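Local coordinates for major capsid protein P2 (Pseudoalteromonas phage pm2, PDB 2VVF) that forms the outer protein shell of a membrane-containing marine phage, as trimers of a double jelly-roll subunit, at residues L5-I10 and L129-Q134; I32-S37 and G79-H84. One frame throughout, in Å; residues are numbered along the deposited sequence.

Contact 1: L5-I10 and L129-Q134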
loop_
_atom_site.group_PDB
_atom_site.type_symbol
_atom_site.label_atom_id
_atom_site.label_comp_id
_atom_site.label_asym_id
_atom_site.label_seq_id
_atom_site.Cartn_x
_atom_site.Cartn_y
_atom_site.Cartn_z
ATOM N N LEU A 5 4.958 6.871 -24.794
ATOM C CA LEU A 5 4.751 7.352 -26.154
ATOM C C LEU A 5 3.363 7.915 -26.415
ATOM O O LEU A 5 2.360 7.392 -25.926
ATOM C CB LEU A 5 5.016 6.223 -27.154
ATOM C CG LEU A 5 6.397 6.148 -27.804
ATOM C CD1 LEU A 5 7.494 6.352 -26.768
ATOM C CD2 LEU A 5 6.565 4.812 -28.508
ATOM N N ASN A 6 3.314 8.956 -27.239
ATOM C CA ASN A 6 2.056 9.552 -27.654
ATOM C C ASN A 6 1.626 8.775 -28.892
ATOM O O ASN A 6 2.149 8.996 -29.983
ATOM C CB ASN A 6 2.254 11.028 -28.011
ATOM C CG ASN A 6 2.062 11.949 -26.819
ATOM O OD1 ASN A 6 1.049 11.883 -26.123
ATOM N ND2 ASN A 6 3.032 12.826 -26.589
ATOM N N LEU A 7 0.716 7.825 -28.707
ATOM C CA LEU A 7 0.249 6.989 -29.806
ATOM C C LEU A 7 -0.188 7.807 -31.017
ATOM O O LEU A 7 -0.573 8.971 -30.890
ATOM C CB LEU A 7 -0.888 6.076 -29.343
ATOM C CG LEU A 7 -0.516 4.621 -29.044
ATOM C CD1 LEU A 7 0.975 4.482 -28.777
ATOM C CD2 LEU A 7 -1.329 4.084 -27.879
ATOM N N ASN A 8 -0.122 7.189 -32.193
ATOM C CA ASN A 8 -0.524 7.852 -33.427
ATOM C C ASN A 8 -1.969 8.318 -33.311
ATOM O O ASN A 8 -2.749 7.766 -32.533
ATOM C CB ASN A 8 -0.370 6.907 -34.619
ATOM C CG ASN A 8 1.046 6.883 -35.163
ATOM O OD1 ASN A 8 1.848 7.771 -34.874
ATOM N ND2 ASN A 8 1.359 5.862 -35.953
ATOM N N SER A 9 -2.319 9.342 -34.081
ATOM C CA SER A 9 -3.668 9.887 -34.053
ATOM C C SER A 9 -4.712 8.828 -34.403
ATOM O O SER A 9 -4.505 8.015 -35.305
ATOM C CB SER A 9 -3.778 11.077 -35.009
ATOM O OG SER A 9 -5.085 11.183 -35.546
ATOM N N ILE A 10 -5.827 8.836 -33.677
ATOM C CA ILE A 10 -6.907 7.889 -33.933
ATOM C C ILE A 10 -7.683 8.348 -35.164
ATOM O O ILE A 10 -8.211 9.461 -35.199
ATOM C CB ILE A 10 -7.826 7.713 -32.701
ATOM C CG1 ILE A 10 -7.022 7.200 -31.506
ATOM C CG2 ILE A 10 -8.967 6.758 -33.020
ATOM C CD1 ILE A 10 -7.808 7.155 -30.214
ATOM N N LEU A 129 -10.559 11.990 -29.276
ATOM C CA LEU A 129 -9.850 10.935 -28.565
ATOM C C LEU A 129 -8.389 10.792 -28.968
ATOM O O LEU A 129 -8.051 10.795 -30.152
ATOM C CB LEU A 129 -10.570 9.595 -28.732
ATOM C CG LEU A 129 -12.070 9.580 -28.435
ATOM C CD1 LEU A 129 -12.808 8.741 -29.468
ATOM C CD2 LEU A 129 -12.329 9.056 -27.031
ATOM N N SER A 130 -7.532 10.646 -27.964
ATOM C CA SER A 130 -6.102 10.458 -28.174
ATOM C C SER A 130 -5.621 9.412 -27.177
ATOM O O SER A 130 -6.277 9.166 -26.164
ATOM C CB SER A 130 -5.347 11.773 -27.967
ATOM O OG SER A 130 -5.660 12.344 -26.709
ATOM N N ALA A 131 -4.487 8.786 -27.467
ATOM C CA ALA A 131 -3.966 7.750 -26.588
ATOM C C ALA A 131 -2.466 7.851 -26.342
ATOM O O ALA A 131 -1.700 8.246 -27.223
ATOM C CB ALA A 131 -4.326 6.370 -27.122
ATOM N N ILE A 132 -2.062 7.473 -25.134
ATOM C CA ILE A 132 -0.661 7.467 -24.741
ATOM C C ILE A 132 -0.334 6.059 -24.258
ATOM O O ILE A 132 -1.149 5.420 -23.594
ATOM C CB ILE A 132 -0.377 8.512 -23.643
ATOM C CG1 ILE A 132 -0.281 9.914 -24.249
ATOM C CG2 ILE A 132 0.901 8.161 -22.888
ATOM C CD1 ILE A 132 -0.240 11.024 -23.219
ATOM N N ALA A 133 0.849 5.566 -24.608
ATOM C CA ALA A 133 1.238 4.218 -24.219
ATOM C C ALA A 133 2.439 4.158 -23.282
ATOM O O ALA A 133 3.477 4.771 -23.535
ATOM C CB ALA A 133 1.485 3.359 -25.449
ATOM N N GLN A 134 2.289 3.396 -22.204
ATOM C CA GLN A 134 3.375 3.166 -21.262
ATOM C C GLN A 134 3.879 1.768 -21.597
ATOM O O GLN A 134 3.262 0.769 -21.223
ATOM C CB GLN A 134 2.862 3.209 -19.820
ATOM C CG GLN A 134 2.127 4.486 -19.458
ATOM C CD GLN A 134 1.714 4.515 -18.003
ATOM O OE1 GLN A 134 2.393 3.955 -17.145
ATOM N NE2 GLN A 134 0.589 5.159 -17.719
HETATM O O HOH W 1 -5.614 11.399 -31.636
#

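Contact 2: I32-S37 and G79-H84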
loop_
_atom_site.group_PDB
_atom_site.type_symbol
_atom_site.label_atom_id
_atom_site.label_comp_id
_atom_site.label_asym_id
_atom_site.label_seq_id
_atom_site.Cartn_x
_atom_site.Cartn_y
_atom_site.Cartn_z
ATOM N N ILE A 32 -2.414 1.824 -21.154
ATOM C CA ILE A 32 -2.800 2.675 -22.271
ATOM C C ILE A 32 -3.775 3.735 -21.765
ATOM O O ILE A 32 -4.890 3.420 -21.346
ATOM C CB ILE A 32 -3.392 1.859 -23.439
ATOM C CG1 ILE A 32 -2.274 1.148 -24.207
ATOM C CG2 ILE A 32 -4.194 2.764 -24.366
ATOM C CD1 ILE A 32 -2.762 0.044 -25.120
ATOM N N ASP A 33 -3.332 4.989 -21.772
ATOM C CA ASP A 33 -4.155 6.095 -21.298
ATOM C C ASP A 33 -4.956 6.722 -22.433
ATOM O O ASP A 33 -4.392 7.324 -23.346
ATOM C CB ASP A 33 -3.291 7.151 -20.603
ATOM C CG ASP A 33 -2.384 6.555 -19.541
ATOM O OD1 ASP A 33 -2.863 5.723 -18.743
ATOM O OD2 ASP A 33 -1.188 6.914 -19.507
ATOM N N LEU A 34 -6.275 6.577 -22.370
ATOM C CA LEU A 34 -7.151 7.124 -23.398
ATOM C C LEU A 34 -7.829 8.411 -22.943
ATOM O O LEU A 34 -8.644 8.404 -22.022
ATOM C CB LEU A 34 -8.202 6.092 -23.818
ATOM C CG LEU A 34 -9.248 6.565 -24.833
ATOM C CD1 LEU A 34 -8.606 6.831 -26.186
ATOM C CD2 LEU A 34 -10.376 5.552 -24.957
ATOM N N ARG A 35 -7.486 9.512 -23.601
ATOM C CA ARG A 35 -8.070 10.809 -23.287
ATOM C C ARG A 35 -9.299 11.028 -24.162
ATOM O O ARG A 35 -9.267 10.771 -25.362
ATOM C CB ARG A 35 -7.045 11.924 -23.520
ATOM C CG ARG A 35 -7.514 13.304 -23.089
ATOM C CD ARG A 35 -6.390 14.323 -23.185
ATOM N NE ARG A 35 -5.473 14.244 -22.050
ATOM C CZ ARG A 35 -5.791 14.584 -20.806
ATOM N NH1 ARG A 35 -7.009 15.023 -20.527
ATOM N NH2 ARG A 35 -4.892 14.483 -19.839
ATOM N N TYR A 36 -10.388 11.483 -23.552
ATOM C CA TYR A 36 -11.630 11.705 -24.281
ATOM C C TYR A 36 -12.276 13.037 -23.924
ATOM O O TYR A 36 -12.139 13.532 -22.805
ATOM C CB TYR A 36 -12.617 10.570 -24.005
ATOM C CG TYR A 36 -13.034 10.471 -22.553
ATOM C CD1 TYR A 36 -12.353 9.642 -21.668
ATOM C CD2 TYR A 36 -14.093 11.225 -22.061
ATOM C CE1 TYR A 36 -12.723 9.558 -20.335
ATOM C CE2 TYR A 36 -14.467 11.150 -20.728
ATOM C CZ TYR A 36 -13.781 10.316 -19.870
ATOM O OH TYR A 36 -14.154 10.239 -18.547
ATOM N N SER A 37 -12.996 13.602 -24.886
ATOM C CA SER A 37 -13.699 14.863 -24.697
ATOM C C SER A 37 -14.735 15.013 -25.807
ATOM O O SER A 37 -14.552 14.493 -26.908
ATOM C CB SER A 37 -12.719 16.040 -24.707
ATOM O OG SER A 37 -12.464 16.489 -26.027
ATOM N N GLY A 79 -11.906 12.876 -18.017
ATOM C CA GLY A 79 -11.327 13.188 -19.317
ATOM C C GLY A 79 -10.293 12.147 -19.731
ATOM O O GLY A 79 -9.730 12.222 -20.820
ATOM N N VAL A 80 -10.045 11.177 -18.859
ATOM C CA VAL A 80 -9.079 10.126 -19.150
ATOM C C VAL A 80 -9.476 8.793 -18.532
ATOM O O VAL A 80 -9.970 8.737 -17.406
ATOM C CB VAL A 80 -7.646 10.522 -18.725
ATOM C CG1 VAL A 80 -6.617 9.683 -19.475
ATOM C CG2 VAL A 80 -7.405 12.004 -18.956
ATOM N N VAL A 81 -9.240 7.720 -19.278
ATOM C CA VAL A 81 -9.526 6.368 -18.811
ATOM C C VAL A 81 -8.385 5.464 -19.266
ATOM O O VAL A 81 -8.002 5.471 -20.436
ATOM C CB VAL A 81 -10.903 5.866 -19.291
ATOM C CG1 VAL A 81 -10.897 5.623 -20.790
ATOM C CG2 VAL A 81 -11.304 4.607 -18.533
ATOM N N SER A 82 -7.810 4.725 -18.326
ATOM C CA SER A 82 -6.668 3.874 -18.631
ATOM C C SER A 82 -6.989 2.392 -18.734
ATOM O O SER A 82 -7.876 1.883 -18.050
ATOM C CB SER A 82 -5.554 4.090 -17.602
ATOM O OG SER A 82 -5.204 5.460 -17.501
ATOM N N PHE A 83 -6.234 1.705 -19.583
ATOM C CA PHE A 83 -6.360 0.265 -19.756
ATOM C C PHE A 83 -5.204 -0.342 -18.983
ATOM O O PHE A 83 -4.067 -0.337 -19.455
ATOM C CB PHE A 83 -6.228 -0.114 -21.233
ATOM C CG PHE A 83 -7.444 0.201 -22.056
ATOM C CD1 PHE A 83 -8.351 -0.792 -22.387
ATOM C CD2 PHE A 83 -7.664 1.485 -22.528
ATOM C CE1 PHE A 83 -9.465 -0.503 -23.157
ATOM C CE2 PHE A 83 -8.774 1.776 -23.299
ATOM C CZ PHE A 83 -9.674 0.781 -23.612
ATOM N N HIS A 84 -5.484 -0.820 -17.777
ATOM C CA HIS A 84 -4.448 -1.408 -16.939
ATOM C C HIS A 84 -4.239 -2.884 -17.251
ATOM O O HIS A 84 -4.936 -3.746 -16.713
ATOM C CB HIS A 84 -4.791 -1.236 -15.458
ATOM C CG HIS A 84 -4.727 0.182 -14.982
ATOM N ND1 HIS A 84 -3.590 0.732 -14.432
ATOM C CD2 HIS A 84 -5.664 1.159 -14.965
ATOM C CE1 HIS A 84 -3.827 1.989 -14.102
ATOM N NE2 HIS A 84 -5.078 2.273 -14.415
#

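Contact 1: L5-I10 and L129-Q134
Leu5 and Ala133 face each other as an antiparallel hydrogen-bonded pair, gripped twice through the backbone. Leu5 N donates to Ala133 O at 2.9 Å, and Ala133 N returns a bond to Leu5 O at 2.7 Å; both are nearly straight. Leu5 O also takes a CA-H...O contact from Ile132. Next comes Asn6, a non-hydrogen-bonded partner of Ile132, whose side chain runs beside it in the same direction. With its CG anti to the carbonyl carbon (chi1 -90°), the amide lies alongside the isoleucine, and OD1 packs on CG1 and CD1 of Ile132. On that face both residues meet a second subunit of the trimer: Asn6 on its Leu197 and Ile132 on its Asp202. Within this chain, strand 3-6 is an outer strand of a sheet in the N-terminal jelly roll, antiparallel to strand 128-136. Regular pairing fades at Leu7, whose N reaches Ala131 O at 2.9 Å in a weak, bent bond (123°). Its side chain turns to the opposite face and drops onto the two alanines: CD1 sits 3.5 Å from Ala133 CB, while CD2 touches the methyls of both Ala133 and Ala131. Leu23 of strand 18-23 adds to this apolar patch. After Leu7 the chain bows outward through Asn8 and Ser9 and comes back at Ile10. There a water bridges the gap, accepting from Ile10 N and donating to Leu129 O at 2.9 Å. Ile10 CD1, the end of an extended branch, reaches Leu129 CB at 4.0 Å and lies 3.6 Å from Leu129 O.

Contact 2: I32-S37 and G79-H84
Tyr36 folds its ring back over Gly79 at one end of two antiparallel strands, 32-37 and 80-84. Its CB leads to a CG held between the backbone N and the carbonyl carbon (chi1 63°), which carries the ring across to the 79-81 backbone of the neighbouring strand. CG and CD1 lie beside Gly79 O; CE1 comes 3.5 Å from Val80 N and also meets Val81 CB. CZ rests by Gly79 N and CA, and at the tip OH lies 3.5 Å from Gly79 N. Gly79 CA stands over the face of the Tyr36 ring, close to its normal, in a CH-pi contact. Tyr36 N donates to Gly79 O at 2.9 Å, from above the carbonyl plane. Pairs of backbone bonds then join Leu34 with Val81 and Ile32 with Phe83. This pairing belongs to the N-terminal jelly roll, the side chains alternating between two environments. Leu34, Val81, Ile32 and Phe83 point to the apolar side: Leu34 CB packs on Val81 CG1 and lies at the edge of the Phe83 ring. Leu65 of helix 63-71 touches Val81 and Phe83, and Ile21 of strand 18-23 touches Leu34. The other face carries Asp33, Ser82, Arg35 and Val80. Ser82 OG donates to Asp33 OD1 at 2.7 Å, meeting it on the anti side, and also bonds Tyr205 OH of the second subunit. Val80 CG2 lies 3.4 Å from Arg35 NH1, over one face of the guanidinium, whose NH2 forms a salt bridge to Asp202 of that subunit. The chemistry implies an apolar face packed inside the jelly roll and a mostly polar one, with Val80 among it, that meets the second subunit.

In the fold
Both contacts belong to one antiparallel sheet of the N-terminal jelly roll, and the adjacent strands 128-136 and 28-37 connect them: Ser130 O probably bonds Arg35 N, and Ile132 O Asp33 N. Contact 2 is the buried one, with regular pairing over four successive residue pairs. Contact 1 lies farther from the chain's centre, about 21 Å against 15 Å between centres, is only partly buried, and gives way from strand pairing to a loop bridged by water. Strand 18-23 packs against the apolar side of both. The second subunit touches both, mainly through backbone and amide bonds at contact 1, and through a salt bridge as well as side-chain hydrogen bonds at contact 2.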